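Local coordinates for protein Mn transporter subunit (Synechocystis sp. PCC 6803, PDB 3UJP) that binds manganese(II) and probably serves as the periplasmic solute-binding subunit of an ABC-type transporter, delivering the ion for uptake, at residues E64-P70 against L91-F95; D74-Q79 against F98-V102; I114-P118 against S201-R205; C245-V249 against Y270-L274. All blocks are in the same frame, centred on the assembly; numbering follows the deposited sequence.

In the fold
Contacts 1 and 2 interleave along the chain and share the lobe built on the parallel sheet 54-57, 33-36, 83-86, 107-109. Their centres are 13 Å apart, and they touch where Tyr68 meets Asp74 and Pro70 meets Phe98. Contact 1 joins the loops beyond strands 54-57 and 83-86, while contact 2 joins the helices that follow these loops. Contact 3 links the region after strand 107-109 to helix 201-206, and contact 4 closes the series beside strands 242-246 and 264-269. Contacts 1 and 4, centres 14 Å apart, converge on the manganese: His66 and Asp272 supply two of its four protein ligands. The ion is thus held by loops from both halves of the chain.

Contact 1 (E64-P70 against L91-F95); sequences EIHGYEP and LERWF. With MN (manganese (II) ion), chain D; ZN (zinc ion), chain E.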
loop_
_atom_site.group_PDB
_atom_site.type_symbol
_atom_site.label_atom_id
_atom_site.label_comp_id
_atom_site.label_asym_id
_atom_site.label_seq_id
_atom_site.Cartn_x
_atom_site.Cartn_y
_atom_site.Cartn_z
ATOM N N GLU A 64 19.706 12.402 7.633
ATOM C CA GLU A 64 20.117 13.726 7.195
ATOM C C GLU A 64 19.723 13.923 5.733
ATOM O O GLU A 64 20.302 13.314 4.850
ATOM C CB GLU A 64 21.618 13.947 7.436
ATOM C CG GLU A 64 22.330 14.753 6.347
ATOM C CD GLU A 64 22.061 16.243 6.445
ATOM O OE1 GLU A 64 22.819 17.043 5.840
ATOM O OE2 GLU A 64 21.093 16.610 7.138
ATOM N N ILE A 65 18.722 14.774 5.507
ATOM C CA ILE A 65 18.098 14.987 4.194
ATOM C C ILE A 65 18.843 15.952 3.302
ATOM O O ILE A 65 18.534 16.031 2.126
ATOM C CB ILE A 65 16.645 15.583 4.316
ATOM C CG1 ILE A 65 16.666 16.894 5.111
ATOM C CG2 ILE A 65 15.676 14.600 4.960
ATOM C CD1 ILE A 65 15.529 17.817 4.772
ATOM N N HIS A 66 19.779 16.710 3.871
ATOM C CA HIS A 66 20.443 17.821 3.178
ATOM C C HIS A 66 21.641 17.347 2.345
ATOM O O HIS A 66 21.941 17.926 1.298
ATOM C CB HIS A 66 20.975 18.837 4.186
ATOM C CG HIS A 66 19.963 19.811 4.705
ATOM N ND1 HIS A 66 19.766 21.045 4.132
ATOM C CD2 HIS A 66 19.153 19.757 5.786
ATOM C CE1 HIS A 66 18.852 21.705 4.825
ATOM N NE2 HIS A 66 18.458 20.944 5.827
ATOM N N GLY A 67 22.346 16.318 2.817
ATOM C CA GLY A 67 23.531 15.846 2.126
ATOM C C GLY A 67 23.519 14.353 1.933
ATOM O O GLY A 67 24.571 13.718 1.883
ATOM N N TYR A 68 22.312 13.804 1.825
ATOM C CA TYR A 68 22.099 12.367 1.708
ATOM C C TYR A 68 22.851 11.902 0.485
ATOM O O TYR A 68 23.075 12.679 -0.454
ATOM C CB TYR A 68 20.591 12.059 1.600
ATOM C CG TYR A 68 20.208 10.602 1.359
ATOM C CD1 TYR A 68 20.407 9.633 2.340
ATOM C CD2 TYR A 68 19.611 10.202 0.159
ATOM C CE1 TYR A 68 20.043 8.302 2.122
ATOM C CE2 TYR A 68 19.250 8.879 -0.065
ATOM C CZ TYR A 68 19.475 7.932 0.917
ATOM O OH TYR A 68 19.124 6.611 0.712
ATOM N N GLU A 69 23.273 10.647 0.507
ATOM C CA GLU A 69 23.941 10.060 -0.637
ATOM C C GLU A 69 23.118 8.905 -1.158
ATOM O O GLU A 69 23.161 7.809 -0.604
ATOM C CB GLU A 69 25.331 9.565 -0.256
ATOM C CG GLU A 69 26.291 9.433 -1.428
ATOM C CD GLU A 69 26.771 10.789 -1.903
ATOM O OE1 GLU A 69 26.641 11.074 -3.127
ATOM O OE2 GLU A 69 27.266 11.561 -1.036
ATOM N N PRO A 70 22.381 9.146 -2.247
ATOM C CA PRO A 70 21.488 8.159 -2.876
ATOM C C PRO A 70 22.177 6.830 -3.258
ATOM O O PRO A 70 23.065 6.833 -4.120
ATOM C CB PRO A 70 20.995 8.873 -4.145
ATOM C CG PRO A 70 21.314 10.315 -3.942
ATOM C CD PRO A 70 22.477 10.394 -3.020
ATOM N N LEU A 91 17.297 22.323 -0.777
ATOM C CA LEU A 91 17.208 21.576 0.465
ATOM C C LEU A 91 17.972 20.297 0.256
ATOM O O LEU A 91 18.978 20.022 0.915
ATOM C CB LEU A 91 15.754 21.251 0.843
ATOM C CG LEU A 91 15.610 20.401 2.104
ATOM C CD1 LEU A 91 15.825 21.253 3.314
ATOM C CD2 LEU A 91 14.265 19.749 2.162
ATOM N N GLU A 92 17.471 19.502 -0.672
ATOM C CA GLU A 92 18.140 18.272 -1.024
ATOM C C GLU A 92 19.280 18.642 -1.997
ATOM O O GLU A 92 19.059 18.886 -3.177
ATOM C CB GLU A 92 17.112 17.296 -1.608
ATOM C CG GLU A 92 16.105 17.960 -2.551
ATOM C CD GLU A 92 14.801 18.379 -1.889
ATOM O OE1 GLU A 92 14.295 17.632 -1.040
ATOM O OE2 GLU A 92 14.261 19.440 -2.254
ATOM N N ARG A 93 20.496 18.738 -1.485
ATOM C CA ARG A 93 21.599 19.228 -2.291
ATOM C C ARG A 93 21.948 18.231 -3.367
ATOM O O ARG A 93 22.556 18.592 -4.387
ATOM C CB ARG A 93 22.811 19.520 -1.411
ATOM C CG ARG A 93 22.972 21.001 -1.123
ATOM C CD ARG A 93 24.113 21.316 -0.174
ATOM N NE ARG A 93 23.861 20.924 1.216
ATOM C CZ ARG A 93 24.522 19.956 1.847
ATOM N NH1 ARG A 93 25.469 19.275 1.210
ATOM N NH2 ARG A 93 24.243 19.659 3.111
ATOM N N TRP A 94 21.535 16.983 -3.139
ATOM C CA TRP A 94 21.894 15.837 -3.985
ATOM C C TRP A 94 20.918 15.608 -5.136
ATOM O O TRP A 94 21.147 14.764 -6.000
ATOM C CB TRP A 94 21.958 14.561 -3.141
ATOM C CG TRP A 94 20.758 14.395 -2.268
ATOM C CD1 TRP A 94 20.607 14.839 -0.983
ATOM C CD2 TRP A 94 19.509 13.772 -2.618
ATOM N NE1 TRP A 94 19.350 14.526 -0.510
ATOM C CE2 TRP A 94 18.657 13.872 -1.493
ATOM C CE3 TRP A 94 19.034 13.127 -3.765
ATOM C CZ2 TRP A 94 17.376 13.349 -1.486
ATOM C CZ3 TRP A 94 17.751 12.613 -3.750
ATOM C CH2 TRP A 94 16.943 12.725 -2.625
ATOM N N PHE A 95 19.828 16.362 -5.139
ATOM C CA PHE A 95 18.751 16.110 -6.066
ATOM C C PHE A 95 19.183 16.377 -7.498
ATOM O O PHE A 95 19.149 15.467 -8.318
ATOM C CB PHE A 95 17.509 16.921 -5.706
ATOM C CG PHE A 95 16.281 16.417 -6.362
ATOM C CD1 PHE A 95 15.726 15.202 -5.973
ATOM C CD2 PHE A 95 15.700 17.118 -7.404
ATOM C CE1 PHE A 95 14.596 14.704 -6.593
ATOM C CE2 PHE A 95 14.572 16.630 -8.036
ATOM C CZ PHE A 95 14.016 15.416 -7.627
HETATM MN MN MN D . 17.566 21.130 7.801
HETATM ZN ZN ZN E . 26.527 12.599 -4.239
#
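The indole of Trp94 is enclosed on both faces: the edge of the Tyr68 ring points at one, with CD2 leading, and CB of Glu92, two residues earlier in the same turn, lies against the opposite face, toward the rim. The Tyr68-Trp94 pair is T-shaped, with planes 70° apart. In the plane of the indole, at its edge, sits Ile65 O, which receives the hydrogen bond from Trp94 NE1 (3.1 Å). Segments 64-70 and 91-95 are loops that follow parallel strands 54-57 and 83-86, the position where Rossmann-like sheets commonly place their binding residues; Glu92 to Phe95 form a type I beta turn. Tryptophan suits this turn because it offers a face to Tyr68, an apolar ring to Pro70, whose CG lies 3.6 Å from Trp94 CE3, and one N-H for a buried carbonyl. Arg93 contributes a second flat group. His66 O stands 3.3 Å above the centre of its guanidinium while accepting a hydrogen bond from the backbone Arg93 N. The bend at chi3 (-72°) folds the guanidinium back over that carbonyl, and its NH1 makes a salt bridge with Glu220. Tyr68 OH hydrogen-bonds to Asp74 OD1 on helix 72-80. Beside the metal, Leu91 CD2 packs on Ile65 CD1 at 3.5 Å. Leu91 CD1 also rests 3.4 Å from CE1 of the His66 imidazole, whose NE2 binds manganese at 2.2 Å.

Contact 2 (D74-Q79 against F98-V102); sequences DIVKAQ and FLGNV
Phe98 and Ile75 lie alongside each other and run in opposite directions, so that Ile75 CD1 comes beside Phe98 CD1 (3.7 Å) near the root of the ring. The far end of the ring is directed at the backbone of helix 72-80: CZ faces Asp74 O, which lies close to the ring plane at 3.3 Å. With CG anti to the backbone N (chi1 180°), Phe98 extends its ring straight across to that helix. Ala78 sits one helical turn beyond Asp74 and turns its methyl toward CE2 and CZ of Phe98; a side chain this small lets the ring come in close to the helix. The two helices belong to successive beta-alpha-beta crossovers of the parallel sheet: helix 72-80 leads into strand 83-86, and helix 95-100 lies between that strand and strand 107-109. Replacing Phe98 by an alanine would probably open a gap between these helices and deprive Ile75 and Ala78 of their common apolar partner. Just after helix 95-100, Val102 adds a branched side chain whose CG1 meets Ala78 CB at 3.8 Å. On the side of the ring away from Ala78 and Ile75, Trp94 and Phe98 make an edge-to-face pair. Gln79, farther along helix 72-80, packs on Lys173 of a neighbouring subunit.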
loop_
_atom_site.group_PDB
_atom_site.type_symbol
_atom_site.label_atom_id
_atom_site.label_comp_id
_atom_site.label_asym_id
_atom_site.label_seq_id
_atom_site.Cartn_x
_atom_site.Cartn_y
_atom_site.Cartn_z
ATOM N N ASP A 74 17.813 3.661 -4.744
ATOM C CA ASP A 74 17.223 4.984 -4.823
ATOM C C ASP A 74 17.086 5.380 -6.287
ATOM O O ASP A 74 16.008 5.789 -6.719
ATOM C CB ASP A 74 18.059 6.020 -4.057
ATOM C CG ASP A 74 18.009 5.825 -2.547
ATOM O OD1 ASP A 74 18.509 6.718 -1.838
ATOM O OD2 ASP A 74 17.473 4.801 -2.062
ATOM N N ILE A 75 18.175 5.242 -7.052
ATOM C CA ILE A 75 18.160 5.658 -8.457
ATOM C C ILE A 75 17.258 4.761 -9.279
ATOM O O ILE A 75 16.584 5.229 -10.207
ATOM C CB ILE A 75 19.551 5.684 -9.112
ATOM C CG1 ILE A 75 20.549 6.441 -8.241
ATOM C CG2 ILE A 75 19.462 6.372 -10.458
ATOM C CD1 ILE A 75 20.991 7.766 -8.839
ATOM N N VAL A 76 17.246 3.475 -8.943
ATOM C CA VAL A 76 16.348 2.543 -9.616
ATOM C C VAL A 76 14.904 3.024 -9.456
ATOM O O VAL A 76 14.191 3.184 -10.453
ATOM C CB VAL A 76 16.545 1.048 -9.160
ATOM C CG1 VAL A 76 15.790 0.734 -7.867
ATOM C CG2 VAL A 76 16.095 0.100 -10.252
ATOM N N LYS A 77 14.494 3.282 -8.208
ATOM C CA LYS A 77 13.138 3.751 -7.917
ATOM C C LYS A 77 12.819 4.925 -8.795
ATOM O O LYS A 77 11.981 4.827 -9.663
ATOM C CB LYS A 77 12.964 4.131 -6.448
ATOM C CG LYS A 77 12.789 2.926 -5.517
ATOM C CD LYS A 77 12.669 3.340 -4.038
ATOM C CE LYS A 77 14.012 3.843 -3.477
ATOM N NZ LYS A 77 13.946 4.378 -2.069
ATOM N N ALA A 78 13.522 6.023 -8.590
ATOM C CA ALA A 78 13.336 7.231 -9.397
ATOM C C ALA A 78 12.951 7.041 -10.880
ATOM O O ALA A 78 12.001 7.674 -11.361
ATOM C CB ALA A 78 14.564 8.128 -9.282
ATOM N N GLN A 79 13.688 6.211 -11.615
ATOM C CA GLN A 79 13.411 6.038 -13.046
ATOM C C GLN A 79 12.086 5.315 -13.320
ATOM O O GLN A 79 11.535 5.399 -14.427
ATOM C CB GLN A 79 14.580 5.340 -13.739
ATOM C CG GLN A 79 15.382 4.426 -12.824
ATOM C CD GLN A 79 16.757 4.114 -13.385
ATOM O OE1 GLN A 79 17.321 3.041 -13.139
ATOM N NE2 GLN A 79 17.307 5.055 -14.146
ATOM N N PHE A 98 20.981 13.511 -8.850
ATOM C CA PHE A 98 20.118 12.335 -8.808
ATOM C C PHE A 98 19.116 12.421 -9.945
ATOM O O PHE A 98 18.847 11.453 -10.641
ATOM C CB PHE A 98 19.369 12.336 -7.475
ATOM C CG PHE A 98 18.436 11.176 -7.290
ATOM C CD1 PHE A 98 18.901 9.968 -6.788
ATOM C CD2 PHE A 98 17.086 11.303 -7.573
ATOM C CE1 PHE A 98 18.039 8.887 -6.599
ATOM C CE2 PHE A 98 16.214 10.227 -7.385
ATOM C CZ PHE A 98 16.693 9.013 -6.906
ATOM N N LEU A 99 18.572 13.616 -10.118
ATOM C CA LEU A 99 17.580 13.883 -11.139
ATOM C C LEU A 99 18.182 13.632 -12.508
ATOM O O LEU A 99 17.629 12.891 -13.313
ATOM C CB LEU A 99 17.128 15.336 -11.035
ATOM C CG LEU A 99 15.905 15.682 -11.864
ATOM C CD1 LEU A 99 14.766 14.734 -11.504
ATOM C CD2 LEU A 99 15.513 17.156 -11.691
ATOM N N GLY A 100 19.324 14.254 -12.759
ATOM C CA GLY A 100 19.963 14.163 -14.057
ATOM C C GLY A 100 20.117 12.765 -14.635
ATOM O O GLY A 100 20.304 12.616 -15.846
ATOM N N ASN A 101 20.017 11.756 -13.786
ATOM C CA ASN A 101 20.231 10.397 -14.245
ATOM C C ASN A 101 19.006 9.527 -14.344
ATOM O O ASN A 101 19.103 8.322 -14.280
ATOM C CB ASN A 101 21.382 9.690 -13.536
ATOM C CG ASN A 101 21.149 9.505 -12.085
ATOM O OD1 ASN A 101 21.252 10.443 -11.314
ATOM N ND2 ASN A 101 20.863 8.286 -11.687
ATOM N N VAL A 102 17.861 10.159 -14.525
ATOM C CA VAL A 102 16.616 9.463 -14.775
ATOM C C VAL A 102 16.012 10.065 -16.014
ATOM O O VAL A 102 16.110 11.259 -16.217
ATOM C CB VAL A 102 15.651 9.704 -13.672
ATOM C CG1 VAL A 102 16.330 9.496 -12.355
ATOM C CG2 VAL A 102 15.154 11.104 -13.781
#

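Contact 3 (I114-P118 against S201-R205); sequences IEPIP and SYLAR
Ile117 gives its backbone N-H to the hydroxyl of Tyr202, a hydrogen bond of 2.8 Å from N to OH with an angle of 154° at the hydrogen. The same residue lays its side chain over the tyrosine ring: CG1 stands 3.8 Å from the centroid of the Tyr202 ring and only 22° off the normal, a CH-pi contact over the face. With CG1 beside the backbone N (chi1 -60°), the methylene lies over the ring whose hydroxyl the N-H meets. Tyrosine fits here by pairing an apolar face with a polar end. Pro116 lies at that end, its CA 3.0 Å from Tyr202 OH, and Glu115 O approaches the ring edge in plane. On the exposed side Arg205 folds back, bent at chi2 and chi3. Ile117 CD1 meets its guanidinium, 3.7 Å from Arg205 CZ, and Glu115 O lies in plane at the guanidinium edge, though at 3.7 Å from NH2 this is a loose approach.

In the next shell, Tyr202 OH also hydrogen-bonds to Asn129 O, and backbone hydrogen bonds join Ile117 to Asn129. A phenylalanine in place of Tyr202 would keep the ring face but is likely to leave Ile117 N and Asn129 O without their shared hydroxyl. Ser201 OG hydrogen-bonds to the Glu211 carboxylate. Helix 201-206 bridges parallel strands 192-195 and 210-213 as a crossover; the loop after strand 107-109 meets it through Tyr202 and Arg205, and Ile114 packs on helix 136-153.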
loop_
_atom_site.group_PDB
_atom_site.type_symbol
_atom_site.label_atom_id
_atom_site.label_comp_id
_atom_site.label_asym_id
_atom_site.label_seq_id
_atom_site.Cartn_x
_atom_site.Cartn_y
_atom_site.Cartn_z
ATOM N N ILE A 114 6.496 30.512 -2.459
ATOM C CA ILE A 114 6.840 30.856 -1.089
ATOM C C ILE A 114 8.043 31.781 -1.138
ATOM O O ILE A 114 9.014 31.513 -1.861
ATOM C CB ILE A 114 7.161 29.612 -0.245
ATOM C CG1 ILE A 114 6.151 28.512 -0.529
ATOM C CG2 ILE A 114 7.194 29.950 1.264
ATOM C CD1 ILE A 114 6.400 27.278 0.308
ATOM N N GLU A 115 7.936 32.889 -0.405
ATOM C CA GLU A 115 9.020 33.851 -0.284
ATOM C C GLU A 115 9.959 33.386 0.824
ATOM O O GLU A 115 9.557 33.348 1.994
ATOM C CB GLU A 115 8.471 35.254 0.023
ATOM C CG GLU A 115 8.907 36.346 -0.972
ATOM C CD GLU A 115 8.217 36.233 -2.336
ATOM O OE1 GLU A 115 8.826 35.658 -3.284
ATOM O OE2 GLU A 115 7.066 36.728 -2.451
ATOM N N PRO A 116 11.208 33.022 0.455
ATOM C CA PRO A 116 12.193 32.489 1.393
ATOM C C PRO A 116 12.616 33.496 2.452
ATOM O O PRO A 116 12.360 34.687 2.326
ATOM C CB PRO A 116 13.387 32.173 0.494
ATOM C CG PRO A 116 13.226 33.004 -0.677
ATOM C CD PRO A 116 11.758 33.078 -0.910
ATOM N N ILE A 117 13.219 32.986 3.518
ATOM C CA ILE A 117 14.013 33.771 4.454
ATOM C C ILE A 117 15.444 33.432 4.027
ATOM O O ILE A 117 15.778 32.260 3.866
ATOM C CB ILE A 117 13.805 33.287 5.927
ATOM C CG1 ILE A 117 12.336 33.382 6.399
ATOM C CG2 ILE A 117 14.767 33.977 6.893
ATOM C CD1 ILE A 117 11.577 34.605 5.897
ATOM N N PRO A 118 16.298 34.441 3.810
ATOM C CA PRO A 118 17.629 34.049 3.336
ATOM C C PRO A 118 18.509 33.716 4.547
ATOM O O PRO A 118 18.133 34.057 5.665
ATOM C CB PRO A 118 18.100 35.299 2.604
ATOM C CG PRO A 118 17.483 36.429 3.428
ATOM C CD PRO A 118 16.170 35.899 3.975
ATOM N N SER A 201 13.447 29.027 11.282
ATOM C CA SER A 201 13.294 30.455 11.023
ATOM C C SER A 201 11.888 30.893 10.557
ATOM O O SER A 201 11.465 32.004 10.861
ATOM C CB SER A 201 14.365 30.947 10.041
ATOM O OG SER A 201 15.526 31.380 10.719
ATOM N N TYR A 202 11.166 30.053 9.814
ATOM C CA TYR A 202 9.822 30.444 9.367
ATOM C C TYR A 202 8.841 30.354 10.513
ATOM O O TYR A 202 8.073 31.285 10.770
ATOM C CB TYR A 202 9.323 29.588 8.209
ATOM C CG TYR A 202 10.109 29.791 6.942
ATOM C CD1 TYR A 202 9.714 30.722 5.998
ATOM C CD2 TYR A 202 11.256 29.053 6.693
ATOM C CE1 TYR A 202 10.438 30.905 4.834
ATOM C CE2 TYR A 202 11.980 29.234 5.551
ATOM C CZ TYR A 202 11.574 30.160 4.620
ATOM O OH TYR A 202 12.307 30.324 3.470
ATOM N N LEU A 203 8.879 29.216 11.197
ATOM C CA LEU A 203 8.090 28.999 12.393
ATOM C C LEU A 203 8.196 30.153 13.375
ATOM O O LEU A 203 7.210 30.539 13.979
ATOM C CB LEU A 203 8.557 27.739 13.094
ATOM C CG LEU A 203 7.566 27.467 14.205
ATOM C CD1 LEU A 203 6.240 27.293 13.521
ATOM C CD2 LEU A 203 7.935 26.235 14.950
ATOM N N ALA A 204 9.404 30.685 13.545
ATOM C CA ALA A 204 9.645 31.784 14.476
ATOM C C ALA A 204 9.206 33.115 13.903
ATOM O O ALA A 204 8.780 33.985 14.644
ATOM C CB ALA A 204 11.089 31.840 14.898
ATOM N N ARG A 205 9.313 33.301 12.599
ATOM C CA ARG A 205 8.749 34.517 12.014
ATOM C C ARG A 205 7.228 34.562 12.255
ATOM O O ARG A 205 6.663 35.608 12.579
ATOM C CB ARG A 205 9.063 34.617 10.519
ATOM C CG ARG A 205 8.492 35.844 9.864
ATOM C CD ARG A 205 7.506 35.458 8.791
ATOM N NE ARG A 205 8.124 35.448 7.468
ATOM C CZ ARG A 205 7.921 34.506 6.545
ATOM N NH1 ARG A 205 7.121 33.471 6.796
ATOM N NH2 ARG A 205 8.530 34.588 5.366
#

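Contact 4 (C245-V249 against Y270-L274); sequences CESTV and YVDSL. With MN (manganese (II) ion), chain D.
Glu246 and Val271 form the tighter part of the contact, crossing obliquely with Glu246 CG 3.3 Å from Val271 CG2. Glutamate touches valine through its methylenes, CG closest. The chain bends at chi2 (76°), and the carboxylate turns to the backbone N of Glu197, with a weaker bond to Cys196 N. Farther along, the packing is looser and the residues of segment 245-249 become partly exposed. Ser247 brings CB and OG close to the CD2-CE2 side of the Tyr270 ring, OG being 3.4 Å from CD2, and small serine lets the aromatic ring lie near the turn. Thr248 approaches more distantly: its CG2 is 3.9 Å from Ser273 CB and its OG1 4.0 Å from Asp272 CB. No hydrogen bond joins the two segments. Ser273 OG is instead spent within its own loop, donating to Leu274 O at 3.0 Å.

The framework is a pair of parallel strands, 242-246 and 264-269, with both segments at their C-terminal ends. Glu246 to Val249 make a type I beta turn, and Cys245 is joined by a disulfide to Cys196.

Asp272 binds manganese through OD2 at 1.9 Å; His66, His131 and Glu197 complete the protein ligands. Because Glu246 grips the backbone N of Glu197, it is a second-shell residue for a ligand on the adjoining loop, and the disulfide ties the same loop at Cys196. Together these links would be expected to restrict how far two of the metal-bearing loops can shift.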
loop_
_atom_site.group_PDB
_atom_site.type_symbol
_atom_site.label_atom_id
_atom_site.label_comp_id
_atom_site.label_asym_id
_atom_site.label_seq_id
_atom_site.Cartn_x
_atom_site.Cartn_y
_atom_site.Cartn_z
ATOM N N CYS A 245 17.678 20.539 20.203
ATOM C CA CYS A 245 18.330 20.059 18.989
ATOM C C CYS A 245 17.264 19.530 18.043
ATOM O O CYS A 245 16.064 19.688 18.297
ATOM C CB CYS A 245 19.316 18.938 19.314
ATOM S SG CYS A 245 20.827 18.995 18.360
ATOM N N GLU A 246 17.700 18.905 16.951
ATOM C CA GLU A 246 16.771 18.226 16.061
ATOM C C GLU A 246 17.217 16.807 15.870
ATOM O O GLU A 246 18.374 16.459 16.139
ATOM C CB GLU A 246 16.653 18.919 14.703
ATOM C CG GLU A 246 16.127 20.328 14.779
ATOM C CD GLU A 246 17.170 21.275 15.279
ATOM O OE1 GLU A 246 18.292 21.238 14.749
ATOM O OE2 GLU A 246 16.880 22.038 16.212
ATOM N N SER A 247 16.298 16.000 15.360
ATOM C CA SER A 247 16.497 14.566 15.333
ATOM C C SER A 247 17.428 14.061 14.244
ATOM O O SER A 247 17.684 12.879 14.189
ATOM C CB SER A 247 15.149 13.859 15.216
ATOM O OG SER A 247 14.582 14.018 13.923
ATOM N N THR A 248 17.930 14.939 13.381
ATOM C CA THR A 248 18.792 14.507 12.257
ATOM C C THR A 248 20.295 14.897 12.361
ATOM O O THR A 248 21.105 14.474 11.525
ATOM C CB THR A 248 18.207 14.966 10.892
ATOM O OG1 THR A 248 18.060 16.391 10.875
ATOM C CG2 THR A 248 16.849 14.348 10.670
ATOM N N VAL A 249 20.652 15.672 13.396
ATOM C CA VAL A 249 21.984 16.234 13.552
ATOM C C VAL A 249 22.576 15.844 14.892
ATOM O O VAL A 249 22.007 15.008 15.597
ATOM C CB VAL A 249 21.936 17.762 13.464
ATOM C CG1 VAL A 249 21.325 18.171 12.144
ATOM C CG2 VAL A 249 21.115 18.325 14.609
ATOM N N TYR A 270 11.587 18.362 15.687
ATOM C CA TYR A 270 11.616 17.589 14.470
ATOM C C TYR A 270 11.395 18.476 13.254
ATOM O O TYR A 270 10.347 19.073 13.151
ATOM C CB TYR A 270 10.552 16.513 14.553
ATOM C CG TYR A 270 10.904 15.376 15.508
ATOM C CD1 TYR A 270 10.798 15.529 16.893
ATOM C CD2 TYR A 270 11.352 14.139 15.024
ATOM C CE1 TYR A 270 11.117 14.481 17.762
ATOM C CE2 TYR A 270 11.679 13.085 15.888
ATOM C CZ TYR A 270 11.558 13.261 17.251
ATOM O OH TYR A 270 11.879 12.211 18.102
ATOM N N VAL A 271 12.362 18.579 12.334
ATOM C CA VAL A 271 12.161 19.390 11.126
ATOM C C VAL A 271 12.310 18.661 9.811
ATOM O O VAL A 271 11.443 18.743 8.937
ATOM C CB VAL A 271 13.119 20.566 11.002
ATOM C CG1 VAL A 271 12.330 21.833 10.934
ATOM C CG2 VAL A 271 14.143 20.579 12.116
ATOM N N ASP A 272 13.451 18.002 9.658
ATOM C CA ASP A 272 13.839 17.427 8.382
ATOM C C ASP A 272 13.394 15.980 8.265
ATOM O O ASP A 272 13.656 15.330 7.256
ATOM C CB ASP A 272 15.348 17.563 8.192
ATOM C CG ASP A 272 15.805 19.033 8.010
ATOM O OD1 ASP A 272 14.977 19.907 7.742
ATOM O OD2 ASP A 272 17.009 19.307 8.110
ATOM N N SER A 273 12.720 15.481 9.295
ATOM C CA SER A 273 12.239 14.104 9.301
ATOM C C SER A 273 11.312 13.849 10.486
ATOM O O SER A 273 11.478 14.436 11.556
ATOM C CB SER A 273 13.415 13.126 9.333
ATOM O OG SER A 273 13.078 11.947 10.043
ATOM N N LEU A 274 10.378 12.928 10.284
ATOM C CA LEU A 274 9.389 12.544 11.267
ATOM C C LEU A 274 9.909 11.446 12.128
ATOM O O LEU A 274 11.096 11.223 12.162
ATOM C CB LEU A 274 8.139 12.024 10.593
ATOM C CG LEU A 274 7.601 12.681 9.340
ATOM C CD1 LEU A 274 6.463 11.905 8.842
ATOM C CD2 LEU A 274 7.141 14.051 9.623
HETATM MN MN MN D . 17.566 21.130 7.801
#